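Local coordinates for hypothetical ntf2-like protein (Bacteroides fragilis, PDB 3SBU), which is of unknown function but belongs to the NTF2 clan, whose cystatin-like folds often shape a pocket between a curved sheet and its helices, at residues 95-100 and 217-222; 110-115 and 212-217; 174-179 and 192-197. All blocks are in the same frame, centred on the assembly; numbering follows the deposited sequence.

Interaction 1 of 3, residues 95-100 and 217-222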
# COMPACT_ATOMS: atom_id res chain seq x y z
N PHE A 95 12.35 2.79 18.84
CA PHE A 95 13.23 1.74 19.35
C PHE A 95 14.61 1.91 18.74
O PHE A 95 14.73 2.55 17.70
CB PHE A 95 12.65 0.32 18.98
CG PHE A 95 11.22 0.09 19.40
CD1 PHE A 95 10.16 0.46 18.56
CD2 PHE A 95 10.92 -0.46 20.63
CE1 PHE A 95 8.82 0.30 18.96
CE2 PHE A 95 9.59 -0.63 21.05
CZ PHE A 95 8.54 -0.24 20.21
N ASP A 96 15.62 1.28 19.33
CA ASP A 96 17.00 1.23 18.83
C ASP A 96 17.31 -0.13 18.23
O ASP A 96 18.28 -0.26 17.48
CB ASP A 96 17.99 1.43 20.00
CG ASP A 96 18.02 2.80 20.60
OD1 ASP A 96 17.26 3.68 20.12
OD2 ASP A 96 18.78 3.01 21.56
N ARG A 97 16.56 -1.16 18.67
CA ARG A 97 16.75 -2.57 18.32
C ARG A 97 15.41 -3.23 18.14
O ARG A 97 14.52 -3.00 18.94
CB ARG A 97 17.51 -3.26 19.47
CG ARG A 97 18.74 -2.54 19.98
CD ARG A 97 19.39 -3.28 21.11
NE ARG A 97 18.66 -3.10 22.36
CZ ARG A 97 19.23 -3.19 23.56
NH1 ARG A 97 20.52 -3.50 23.67
NH2 ARG A 97 18.51 -2.99 24.65
N GLU A 98 15.29 -4.12 17.15
CA GLU A 98 14.05 -4.78 16.79
C GLU A 98 13.50 -5.62 17.94
O GLU A 98 12.29 -5.63 18.15
CB GLU A 98 14.27 -5.66 15.54
CG GLU A 98 12.98 -6.27 15.02
CD GLU A 98 13.13 -7.20 13.83
OE1 GLU A 98 14.27 -7.42 13.38
OE2 GLU A 98 12.09 -7.71 13.36
N GLU A 99 14.38 -6.34 18.67
CA GLU A 99 13.92 -7.24 19.74
C GLU A 99 13.24 -6.48 20.89
O GLU A 99 12.42 -7.06 21.60
CB GLU A 99 15.05 -8.14 20.28
CG GLU A 99 16.19 -7.38 20.96
CD GLU A 99 17.28 -6.84 20.04
OE1 GLU A 99 17.05 -6.67 18.82
OE2 GLU A 99 18.40 -6.65 20.55
N ASP A 100 13.55 -5.17 21.05
CA ASP A 100 12.93 -4.33 22.07
C ASP A 100 11.44 -4.06 21.80
O ASP A 100 10.72 -3.71 22.72
CB ASP A 100 13.68 -3.00 22.22
CG ASP A 100 15.05 -3.17 22.89
OD1 ASP A 100 15.27 -4.22 23.55
OD2 ASP A 100 15.89 -2.27 22.74
N GLY A 217 10.27 0.42 28.42
CA GLY A 217 11.59 -0.05 28.86
C GLY A 217 12.59 -0.29 27.73
O GLY A 217 13.69 -0.76 27.98
N GLN A 218 12.23 0.05 26.47
CA GLN A 218 13.14 -0.12 25.34
C GLN A 218 14.30 0.87 25.41
O GLN A 218 14.12 2.01 25.80
CB GLN A 218 12.42 0.01 23.97
CG GLN A 218 11.93 1.43 23.58
CD GLN A 218 10.51 1.68 24.03
OE1 GLN A 218 10.04 1.16 25.05
NE2 GLN A 218 9.82 2.53 23.29
N GLN A 219 15.48 0.44 24.98
CA GLN A 219 16.68 1.27 24.92
C GLN A 219 16.42 2.47 24.02
O GLN A 219 15.83 2.35 22.92
CB GLN A 219 17.87 0.46 24.39
CG GLN A 219 19.18 1.26 24.38
CD GLN A 219 20.22 0.49 23.64
OE1 GLN A 219 20.92 -0.36 24.21
NE2 GLN A 219 20.36 0.80 22.36
N ASN A 220 16.81 3.62 24.55
CA ASN A 220 16.72 4.91 23.88
C ASN A 220 18.05 5.60 24.10
O ASN A 220 18.19 6.42 25.01
CB ASN A 220 15.53 5.70 24.45
CG ASN A 220 15.22 6.98 23.74
OD1 ASN A 220 14.43 7.78 24.23
ND2 ASN A 220 15.79 7.20 22.57
N ASP A 221 19.05 5.20 23.32
CA ASP A 221 20.42 5.72 23.45
C ASP A 221 20.69 6.66 22.28
O ASP A 221 20.49 6.27 21.13
CB ASP A 221 21.39 4.53 23.50
CG ASP A 221 22.90 4.79 23.38
OD1 ASP A 221 23.31 5.97 23.42
OD2 ASP A 221 23.66 3.80 23.21
N ASP A 222 21.15 7.91 22.54
CA ASP A 222 21.37 8.84 21.42
C ASP A 222 22.63 8.49 20.63
O ASP A 222 22.78 8.99 19.54
CB ASP A 222 21.34 10.33 21.83
CG ASP A 222 22.37 10.69 22.86
OD1 ASP A 222 22.23 10.25 24.03
OD2 ASP A 222 23.30 11.45 22.52
O HOH W 1 15.03 0.04 21.78
O HOH W 2 16.00 -2.41 26.47
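Two irregular loops meet here, one leaving strand 93-95 and the other leading from strand 212-215 to strand 226-230, and the carboxylate of Asp96 joins them. Its OD2 accepts two nearly straight bonds: Asp221 N gives its hydrogen to the syn lone pair at 2.8 Å, and Gln219 NE2, also 2.8 Å from Asp96 OD2, approaches the anti lone pair, with the oxygen lying in the plane of the Gln219 amide. Asp96 OD1 forms a salt bridge with Lys227, so both oxygens are engaged and the rotation of the group is fixed. Aspartate suits the place because a short, two-oxygen acid can take a backbone N-H, an amide and a lysine together. Gln219 reaches Asp96 because its chain runs out extended, with CG anti to the backbone N (chi1 -177°). Its OE1 then sits over one face of the Arg97 guanidinium, 3.2 Å from Arg97 NH1, too poorly angled for a hydrogen bond. That guanidinium instead turns its edge to Asp100: Arg97 NE bonds to Asp100 OD2 at 2.9 Å, in the guanidinium plane, within a salt-bridge network that Glu99 joins at longer range. One water ties both loops, accepting from Asp96 N and donating to Asp100 OD2 and to Gln219 O. On the apolar side, chi1 of Gln218 (70°) sets CG between backbone N and carbonyl carbon, 3.6 Å from Phe95 CD2, while Gln218 CB packs on Asp100 CB at 3.7 Å. A bend at chi2 turns the amide to Tyr216 N, Ile214 O and Leu94 O, suiting a two-headed polar group among buried neighbours. Phe95, backbone-paired with Ile228, packs on Met101 and Val104, placing the contact between the end of strand 93-95 and the approach to strand 226-230.

Interaction 2 of 3, residues 110-115 and 212-217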
# COMPACT_ATOMS: atom_id res chain seq x y z
N THR A 110 4.78 -1.75 35.61
CA THR A 110 4.09 -0.99 36.66
C THR A 110 4.45 0.51 36.58
O THR A 110 3.92 1.31 37.35
CB THR A 110 4.37 -1.58 38.05
OG1 THR A 110 5.76 -1.50 38.32
CG2 THR A 110 3.88 -3.02 38.20
N SER A 111 5.34 0.88 35.65
CA SER A 111 5.71 2.26 35.38
C SER A 111 6.02 2.40 33.88
O SER A 111 6.83 1.64 33.34
CB SER A 111 6.86 2.73 36.26
OG SER A 111 8.11 2.20 35.86
N VAL A 112 5.27 3.28 33.21
CA VAL A 112 5.35 3.56 31.78
C VAL A 112 5.32 5.08 31.58
O VAL A 112 4.64 5.77 32.34
CB VAL A 112 4.20 2.85 31.00
CG1 VAL A 112 4.22 3.21 29.53
CG2 VAL A 112 4.25 1.33 31.16
N GLN A 113 6.05 5.59 30.59
CA GLN A 113 6.02 7.02 30.30
C GLN A 113 5.56 7.26 28.89
O GLN A 113 5.89 6.49 27.99
CB GLN A 113 7.39 7.70 30.51
CG GLN A 113 7.92 7.61 31.93
CD GLN A 113 8.71 6.34 32.13
OE1 GLN A 113 9.61 6.03 31.36
NE2 GLN A 113 8.37 5.56 33.14
N VAL A 114 4.78 8.32 28.70
CA VAL A 114 4.33 8.77 27.39
C VAL A 114 5.14 10.02 27.08
O VAL A 114 5.36 10.84 27.97
CB VAL A 114 2.80 8.97 27.30
CG1 VAL A 114 2.40 9.57 25.94
CG2 VAL A 114 2.08 7.64 27.52
N GLU A 115 5.66 10.11 25.86
CA GLU A 115 6.51 11.24 25.45
C GLU A 115 6.01 11.94 24.22
O GLU A 115 5.52 11.30 23.29
CB GLU A 115 7.96 10.79 25.15
CG GLU A 115 8.64 9.94 26.22
CD GLU A 115 9.82 9.08 25.78
OE1 GLU A 115 10.25 9.19 24.60
OE2 GLU A 115 10.29 8.28 26.61
N SER A 212 5.40 10.93 18.94
CA SER A 212 5.08 10.39 20.25
C SER A 212 6.00 9.22 20.52
O SER A 212 6.67 8.72 19.61
CB SER A 212 3.62 9.97 20.33
OG SER A 212 3.33 8.88 19.48
N ASN A 213 6.03 8.78 21.77
CA ASN A 213 6.76 7.60 22.16
C ASN A 213 6.17 7.13 23.44
O ASN A 213 5.62 7.93 24.21
CB ASN A 213 8.29 7.81 22.26
CG ASN A 213 9.06 6.52 22.28
OD1 ASN A 213 8.59 5.45 21.87
ND2 ASN A 213 10.31 6.62 22.71
N ILE A 214 6.18 5.83 23.64
CA ILE A 214 5.75 5.21 24.87
C ILE A 214 6.93 4.40 25.35
O ILE A 214 7.48 3.62 24.59
CB ILE A 214 4.45 4.39 24.74
CG1 ILE A 214 3.29 5.25 24.20
CG2 ILE A 214 4.11 3.75 26.08
CD1 ILE A 214 1.99 4.46 23.86
N ASN A 215 7.38 4.65 26.59
CA ASN A 215 8.52 3.93 27.11
C ASN A 215 8.06 2.69 27.82
O ASN A 215 7.60 2.75 28.96
CB ASN A 215 9.42 4.83 28.00
CG ASN A 215 10.58 4.06 28.58
OD1 ASN A 215 11.12 3.18 27.96
ND2 ASN A 215 10.94 4.30 29.81
N TYR A 216 8.21 1.54 27.16
CA TYR A 216 7.91 0.26 27.75
C TYR A 216 9.19 -0.36 28.36
O TYR A 216 9.17 -1.54 28.73
CB TYR A 216 7.32 -0.69 26.68
CG TYR A 216 6.04 -0.20 26.01
CD1 TYR A 216 4.80 -0.42 26.60
CD2 TYR A 216 6.07 0.35 24.73
CE1 TYR A 216 3.62 -0.05 25.95
CE2 TYR A 216 4.90 0.74 24.08
CZ TYR A 216 3.68 0.54 24.69
OH TYR A 216 2.54 0.91 24.03
N GLY A 217 10.27 0.42 28.42
CA GLY A 217 11.59 -0.05 28.86
C GLY A 217 12.59 -0.29 27.73
O GLY A 217 13.69 -0.76 27.98
O HOH W 3 8.65 1.67 31.29
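Strands 111-115 and 212-215 run antiparallel, their axes 4.6 Å apart at closest approach and 171° between directions, with Val114 opposite Ile214 as a non-hydrogen-bonded pair and Glu115 opposite Asn213 as a hydrogen-bonded one. Glu115 N donates to Asn213 O at 2.7 Å, and Asn215 N to Gln113 O at 2.8 Å. A water donates to both Ser111 O and Asn215 O, bridging the two backbones. On the face of Val112, Val114 and Ile214 the contact is apolar: Val112 CG1, set anti to the backbone N (chi1 176°), presses tightly on Ile214 CG2 at 3.5 Å. Branched residues suit the extended backbone, and Phe41 of helix 41-50 touches all three. Polar chains occupy the other face. Gln113 and Asn215 lie side by side, and a bend at chi2 (87°) swings the glutamine amide round until Gln113 OE1 takes a straight bond from Asn215 ND2 at 2.7 Å. Asn215 OD1 meanwhile accepts from Gly217 N, an Asx turn at Asn215. Asn213 ND2 meets Glu115 OE1 at 3.2 Å from above the carboxylate plane, and Asn213 OD1 accepts from Leu94 N. The chemistry thus divides the sheet: hydrocarbon packs against a helix on one face, while on the other asparagine NH2 groups donate to the Gln113 amide oxygen and, less directly, to the Glu115 carboxylate, whose charge this probably helps to offset.

Interaction 3 of 3, residues 174-179 and 192-197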
# COMPACT_ATOMS: atom_id res chain seq x y z
N GLN A 174 19.06 2.61 -1.68
CA GLN A 174 18.52 2.14 -2.93
C GLN A 174 19.15 0.80 -3.33
O GLN A 174 20.36 0.72 -3.48
CB GLN A 174 18.64 3.20 -4.02
CG GLN A 174 17.45 4.18 -4.01
CD GLN A 174 16.12 3.45 -4.19
OE1 GLN A 174 15.86 2.83 -5.23
NE2 GLN A 174 15.29 3.44 -3.14
N PRO A 175 18.33 -0.26 -3.47
CA PRO A 175 16.87 -0.30 -3.28
C PRO A 175 16.49 -0.38 -1.79
O PRO A 175 17.28 -0.79 -0.95
CB PRO A 175 16.46 -1.56 -4.05
CG PRO A 175 17.63 -2.48 -3.89
CD PRO A 175 18.85 -1.58 -3.88
N LEU A 176 15.27 0.08 -1.47
CA LEU A 176 14.73 0.06 -0.13
C LEU A 176 14.11 -1.32 0.16
O LEU A 176 13.28 -1.81 -0.62
CB LEU A 176 13.69 1.18 -0.01
CG LEU A 176 12.89 1.26 1.28
CD1 LEU A 176 13.80 1.55 2.49
CD2 LEU A 176 11.84 2.33 1.17
N VAL A 177 14.54 -1.98 1.25
CA VAL A 177 13.99 -3.29 1.60
C VAL A 177 12.53 -3.09 2.06
O VAL A 177 12.24 -2.17 2.82
CB VAL A 177 14.87 -4.04 2.63
CG1 VAL A 177 14.19 -5.31 3.13
CG2 VAL A 177 16.22 -4.38 2.04
N PHE A 178 11.62 -3.90 1.50
CA PHE A 178 10.20 -3.81 1.80
C PHE A 178 9.69 -5.15 2.21
O PHE A 178 9.82 -6.15 1.49
CB PHE A 178 9.42 -3.25 0.59
CG PHE A 178 7.96 -2.98 0.79
CD1 PHE A 178 7.51 -2.28 1.89
CD2 PHE A 178 7.03 -3.36 -0.17
CE1 PHE A 178 6.16 -2.00 2.04
CE2 PHE A 178 5.70 -3.05 -0.04
CZ PHE A 178 5.27 -2.38 1.06
N VAL A 179 9.10 -5.19 3.38
CA VAL A 179 8.52 -6.43 3.86
C VAL A 179 7.02 -6.22 3.89
O VAL A 179 6.52 -5.22 4.44
CB VAL A 179 9.11 -6.88 5.21
CG1 VAL A 179 8.48 -8.20 5.66
CG2 VAL A 179 10.63 -7.00 5.14
N THR A 192 10.53 -7.91 -0.56
CA THR A 192 10.77 -7.33 -1.88
C THR A 192 11.58 -6.05 -1.71
O THR A 192 12.09 -5.80 -0.61
CB THR A 192 9.40 -7.13 -2.61
OG1 THR A 192 9.63 -6.75 -3.95
CG2 THR A 192 8.52 -6.07 -1.97
N THR A 193 11.69 -5.24 -2.77
CA THR A 193 12.39 -3.95 -2.72
C THR A 193 11.52 -2.89 -3.34
O THR A 193 10.65 -3.22 -4.13
CB THR A 193 13.77 -4.03 -3.40
OG1 THR A 193 13.59 -4.37 -4.77
CG2 THR A 193 14.73 -5.00 -2.72
N LEU A 194 11.72 -1.62 -2.96
CA LEU A 194 11.06 -0.44 -3.54
C LEU A 194 12.10 0.50 -4.11
O LEU A 194 13.11 0.74 -3.44
CB LEU A 194 10.23 0.37 -2.52
CG LEU A 194 9.09 -0.29 -1.77
CD1 LEU A 194 8.59 0.62 -0.68
CD2 LEU A 194 7.91 -0.63 -2.69
N ASP A 195 11.84 1.09 -5.28
CA ASP A 195 12.68 2.14 -5.85
C ASP A 195 12.16 3.46 -5.27
O ASP A 195 11.18 3.43 -4.52
CB ASP A 195 12.75 2.11 -7.39
CG ASP A 195 11.44 2.34 -8.15
OD1 ASP A 195 10.51 2.94 -7.58
OD2 ASP A 195 11.39 1.98 -9.35
N LEU A 196 12.80 4.61 -5.60
CA LEU A 196 12.40 5.90 -5.03
C LEU A 196 10.97 6.30 -5.43
O LEU A 196 10.25 6.81 -4.57
CB LEU A 196 13.40 7.02 -5.36
CG LEU A 196 14.82 6.88 -4.76
CD1 LEU A 196 15.70 8.05 -5.17
CD2 LEU A 196 14.79 6.80 -3.23
N ASN A 197 10.55 6.04 -6.67
CA ASN A 197 9.19 6.35 -7.12
C ASN A 197 8.15 5.49 -6.38
O ASN A 197 7.08 5.99 -6.04
CB ASN A 197 9.04 6.17 -8.63
CG ASN A 197 9.80 7.21 -9.44
OD1 ASN A 197 9.98 8.37 -9.03
ND2 ASN A 197 10.26 6.81 -10.61
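The open end of a beta hairpin, strands 176-182 and 189-194, makes this contact, together with the turn into helix 196-201. Leu176 and Leu194 form a hydrogen-bonded pair, Leu194 N to Leu176 O measuring 2.8 Å, and Phe178 pairs likewise with Thr192, whose N lies 2.8 Å from Phe178 O. On the face of Leu176, Phe178 and Leu194, Phe178 CG anti to the backbone N (chi1 -175°) brings one face of the ring against Leu194 CD1. That methyl makes a CH-pi contact, 4.2 Å from the centroid of Phe178, while Thr192 CG2 meets the ring edge, 3.6 Å from Phe178 CD2. A flat ring suits this place, offering a broad face to a branched leucine and a thin edge to a methyl. On the other face Pro175, which follows a cis peptide bond, lays its CB 3.7 Å from Thr193 CB. Gln174 bends back across the strand end, its NE2 weakly bonded to Leu194 O. Asp195, short enough to turn back on the backbone, is the N-cap of helix 196-201 and accepts from Gln198 N. Strand 176-182 also pairs with the chain around Phe256, whose ring meets that of Phe178. The second subunit packs against this end of the hairpin: the Thr192 hydroxyl bonds to the backbone O of its Asn67, the Thr193 hydroxyl to the backbone N of its Glu69, and its Pro145 packs on Phe178 and Leu194.

From the N terminus, the chain first enters interaction 1 at 95-100, then interaction 2 at 110-115, and crosses to the hairpin of interaction 3, whose own short loop closes between 174-179 and 192-197. Helix 196-201 then leads back to strand 212-215, closing interaction 2, and the chain turns through Gly217, which both share, to close interaction 1. The three loops therefore nest, 3 inside 2 inside 1. Interactions 1 and 2 adjoin, their centres 12 Å apart: interaction 2 adds the edge strand 212-215 to the mixed sheet, and interaction 1 ties the loop that follows it to the loop after strand 93-95. Interaction 3 stands off, its centre 31 Å from that of interaction 2, at the subunit interface.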